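Local coordinates for Blr6230 protein (Bradyrhizobium diazoefficiens USDA 110, PDB 5NGG), which is a subclass B3 metallo-beta-lactamase, a zinc enzyme that probably hydrolyses the beta-lactam ring of antibiotics, at residues F41-N46 with A56-K61. Sequence-based numbering, arbitrary orientation. Where two conformers were deposited one is given.
Sequences FQLIDN and AVYVIK
Asn46 clasps Lys61 with two hydrogen bonds, one from its backbone and one from its side chain. The amide N of Lys61 donates to Asn46 O at 2.9 Å, lying in the carbonyl plane, and Asn46 ND2 returns a bond to Lys61 O, also 2.9 Å and nearly straight at 166°. That acceptor lies in the plane of the Asn46 amide, whereas ND2 stands 34° off the plane of the Lys61 carbonyl. With chi1 at 60°, CG sits between the backbone N and the carbonyl carbon, which turns the short amide toward Lys61; asparagine suits the place because this short side chain carries an N-H that reaches Lys61 O while its own backbone O accepts from Lys61 N. Asn46 O also takes a CA-H contact, Ile60 CA lying 3.3 Å from Asn46 O, and the CG2 methyl of Ile60 packs 3.7 Å from Asn46 ND2. Farther along, a methyl of Leu43, CD1, meets the edge of the Tyr58 ring at CE2, 4.2 Å away.

Behind this first shell, Gln42 NE2 bonds to Asp45 O at 2.8 Å, bracing the turn that delivers Asn46, while Leu43 and Ile44 form a classic beta bulge opposite Ile47. The Tyr58 hydroxyl is held by Gly240 O and Tyr246 OH, and its ring meets Phe199 edge-to-face. Just past the turn of the edge hairpin of the seven-stranded sheet, Asn46 and Lys61 carry the antiparallel ladder between strands 47-49 and 58-62 on by one more pair. Asn46 N lies 5.8 Å from Lys61 O, so ND2 supplies the N-H that the turned backbone does not bring there.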
ATOM      1  N   PHE A  41     -15.018   3.522  -6.972  1.00  7.69           N
ATOM      2  CA  PHE A  41     -15.404   2.828  -8.199  1.00  8.04           C
ATOM      3  C   PHE A  41     -14.918   1.395  -8.199  1.00  7.92           C
ATOM      4  O   PHE A  41     -13.965   1.008  -7.517  1.00  7.90           O
ATOM      5  CB  PHE A  41     -14.879   3.551  -9.452  1.00  8.33           C
ATOM      6  CG  PHE A  41     -13.369   3.574  -9.593  1.00  8.36           C
ATOM      7  CD1 PHE A  41     -12.588   4.512  -8.911  1.00  8.26           C
ATOM      8  CD2 PHE A  41     -12.730   2.639 -10.402  1.00  9.13           C
ATOM      9  CE1 PHE A  41     -11.208   4.526  -9.048  1.00  8.64           C
ATOM     10  CE2 PHE A  41     -11.343   2.662 -10.545  1.00  8.96           C
ATOM     11  CZ  PHE A  41     -10.578   3.602  -9.855  1.00  9.18           C
ATOM     12  N   GLN A  42     -15.592   0.574  -8.990  1.00  8.63           N
ATOM     13  CA  GLN A  42     -15.166  -0.801  -9.295  1.00  8.22           C
ATOM     14  C   GLN A  42     -13.996  -0.723 -10.276  1.00  8.50           C
ATOM     15  O   GLN A  42     -14.157  -0.235 -11.400  1.00  9.63           O
ATOM     16  CB  GLN A  42     -16.336  -1.598  -9.902  1.00  9.62           C
ATOM     17  CG  GLN A  42     -15.981  -3.061 -10.142  1.00 10.98           C
ATOM     18  CD  GLN A  42     -17.094  -3.830 -10.818  1.00 14.41           C
ATOM     19  OE1 GLN A  42     -18.055  -3.248 -11.323  1.00 18.46           O
ATOM     20  NE2 GLN A  42     -16.962  -5.138 -10.852  1.00 17.12           N
ATOM     21  N   LEU A  43     -12.826  -1.192  -9.861  1.00  7.79           N
ATOM     22  CA  LEU A  43     -11.598  -1.068 -10.628  1.00  7.93           C
ATOM     23  C   LEU A  43     -11.435  -2.249 -11.601  1.00  7.74           C
ATOM     24  O   LEU A  43     -11.281  -2.045 -12.814  1.00  9.26           O
ATOM     25  CB  LEU A  43     -10.438  -0.869  -9.640  1.00  7.97           C
ATOM     26  CG  LEU A  43      -9.097  -0.512 -10.237  1.00  8.00           C
ATOM     27  CD1 LEU A  43      -8.229   0.223  -9.192  1.00  9.04           C
ATOM     28  CD2 LEU A  43      -8.351  -1.750 -10.747  1.00  8.87           C
ATOM     29  N   ILE A  44     -11.432  -3.479 -11.084  1.00  8.16           N
ATOM     30  CA  ILE A  44     -11.446  -4.684 -11.932  1.00  8.61           C
ATOM     31  C   ILE A  44     -12.054  -5.814 -11.112  1.00  8.65           C
ATOM     32  O   ILE A  44     -11.706  -6.012  -9.965  1.00  8.90           O
ATOM     33  CB  ILE A  44     -10.043  -5.059 -12.468  1.00  9.49           C
ATOM     34  CG1 ILE A  44     -10.158  -6.185 -13.506  1.00 10.50           C
ATOM     35  CG2 ILE A  44      -9.048  -5.398 -11.341  1.00  9.48           C
ATOM     36  CD1 ILE A  44      -8.899  -6.372 -14.345  1.00 12.04           C
ATOM     37  N   ASP A  45     -13.024  -6.501 -11.700  1.00  9.74           N
ATOM     38  CA  ASP A  45     -13.665  -7.670 -11.092  1.00  9.72           C
ATOM     39  C   ASP A  45     -14.097  -7.299  -9.655  1.00  9.44           C
ATOM     40  O   ASP A  45     -14.906  -6.377  -9.489  1.00 10.73           O
ATOM     41  CB  ASP A  45     -12.743  -8.884 -11.203  1.00 10.60           C
ATOM     42  CG  ASP A  45     -13.439 -10.211 -10.942  1.00 13.01           C
ATOM     43  OD1 ASP A  45     -14.681 -10.257 -10.734  1.00 15.65           O
ATOM     44  OD2 ASP A  45     -12.708 -11.238 -10.949  1.00 14.85           O
ATOM     45  N   ASN A  46     -13.593  -8.003  -8.638  1.00  8.82           N
ATOM     46  CA  ASN A  46     -14.018  -7.807  -7.258  1.00  8.62           C
ATOM     47  C   ASN A  46     -13.144  -6.843  -6.454  1.00  7.81           C
ATOM     48  O   ASN A  46     -13.232  -6.828  -5.239  1.00  8.80           O
ATOM     49  CB  ASN A  46     -14.167  -9.154  -6.545  1.00  9.64           C
ATOM     50  CG  ASN A  46     -12.905  -9.978  -6.472  1.00 10.57           C
ATOM     51  OD1 ASN A  46     -12.049  -9.930  -7.364  1.00 12.42           O
ATOM     52  ND2 ASN A  46     -12.828 -10.812  -5.441  1.00 12.59           N
ATOM     53  N   ALA A  56      -4.366   5.398  -1.845  1.00  6.04           N
ATOM     54  CA  ALA A  56      -5.210   4.327  -2.403  1.00  5.79           C
ATOM     55  C   ALA A  56      -5.594   3.339  -1.311  1.00  5.87           C
ATOM     56  O   ALA A  56      -4.736   2.844  -0.573  1.00  7.09           O
ATOM     57  CB  ALA A  56      -4.438   3.618  -3.505  1.00  7.07           C
ATOM     58  N   VAL A  57      -6.884   3.025  -1.262  1.00  5.64           N
ATOM     59  CA  VAL A  57      -7.473   2.049  -0.332  1.00  5.85           C
ATOM     60  C   VAL A  57      -8.401   1.211  -1.189  1.00  5.86           C
ATOM     61  O   VAL A  57      -9.047   1.765  -2.090  1.00  6.03           O
ATOM     62  CB  VAL A  57      -8.252   2.758   0.814  1.00  6.29           C
ATOM     63  CG1 VAL A  57      -8.880   1.718   1.750  1.00  6.38           C
ATOM     64  CG2 VAL A  57      -7.326   3.701   1.576  1.00  6.97           C
ATOM     65  N   TYR A  58      -8.502  -0.086  -0.896  1.00  5.91           N
ATOM     66  CA  TYR A  58      -9.327  -0.964  -1.713  1.00  6.12           C
ATOM     67  C   TYR A  58     -10.193  -1.858  -0.837  1.00  6.22           C
ATOM     68  O   TYR A  58      -9.818  -2.252   0.256  1.00  6.99           O
ATOM     69  CB  TYR A  58      -8.483  -1.858  -2.624  1.00  6.36           C
ATOM     70  CG  TYR A  58      -7.405  -1.135  -3.379  1.00  6.20           C
ATOM     71  CD1 TYR A  58      -6.176  -0.876  -2.785  1.00  6.41           C
ATOM     72  CD2 TYR A  58      -7.590  -0.706  -4.692  1.00  6.41           C
ATOM     73  CE1 TYR A  58      -5.171  -0.194  -3.459  1.00  6.60           C
ATOM     74  CE2 TYR A  58      -6.581  -0.048  -5.383  1.00  6.17           C
ATOM     75  CZ  TYR A  58      -5.378   0.205  -4.758  1.00  6.41           C
ATOM     76  OH  TYR A  58      -4.389   0.869  -5.457  1.00  6.85           O
ATOM     77  N   VAL A  59     -11.380  -2.168  -1.369  0.70  7.09           N
ATOM     78  CA  VAL A  59     -12.242  -3.269  -0.890  0.70  7.46           C
ATOM     79  C   VAL A  59     -12.165  -4.405  -1.899  0.70  7.18           C
ATOM     80  O   VAL A  59     -12.253  -4.198  -3.123  0.70  7.19           O
ATOM     81  CB  VAL A  59     -13.716  -2.829  -0.734  0.70  8.05           C
ATOM     82  CG1 VAL A  59     -14.638  -4.016  -0.449  0.70  8.58           C
ATOM     83  CG2 VAL A  59     -13.841  -1.829   0.394  0.70  8.39           C
ATOM     84  N   ILE A  60     -11.984  -5.611  -1.389  1.00  7.65           N
ATOM     85  CA  ILE A  60     -12.027  -6.808  -2.211  1.00  8.13           C
ATOM     86  C   ILE A  60     -13.264  -7.589  -1.759  1.00  8.90           C
ATOM     87  O   ILE A  60     -13.374  -7.970  -0.594  1.00  9.33           O
ATOM     88  CB  ILE A  60     -10.741  -7.639  -2.062  1.00  9.46           C
ATOM     89  CG1 ILE A  60      -9.485  -6.827  -2.429  1.00  9.09           C
ATOM     90  CG2 ILE A  60     -10.839  -8.870  -2.943  1.00 10.53           C
ATOM     91  CD1 ILE A  60      -8.199  -7.429  -1.925  1.00 12.64           C
ATOM     92  N   LYS A  61     -14.213  -7.770  -2.673  1.00  8.91           N
ATOM     93  CA  LYS A  61     -15.462  -8.433  -2.343  1.00  9.83           C
ATOM     94  C   LYS A  61     -15.316  -9.939  -2.505  1.00 10.60           C
ATOM     95  O   LYS A  61     -15.003 -10.410  -3.593  1.00 12.73           O
ATOM     96  CB  LYS A  61     -16.568  -7.897  -3.240  1.00 10.82           C
ATOM     97  CG  LYS A  61     -17.948  -8.426  -2.898  1.00 13.99           C
ATOM     98  CD  LYS A  61     -19.006  -7.883  -3.845  1.00 17.63           C
ATOM     99  CE  LYS A  61     -20.414  -8.258  -3.422  1.00 21.74           C
ATOM    100  NZ  LYS A  61     -21.449  -7.644  -4.303  0.80 24.39           N
TER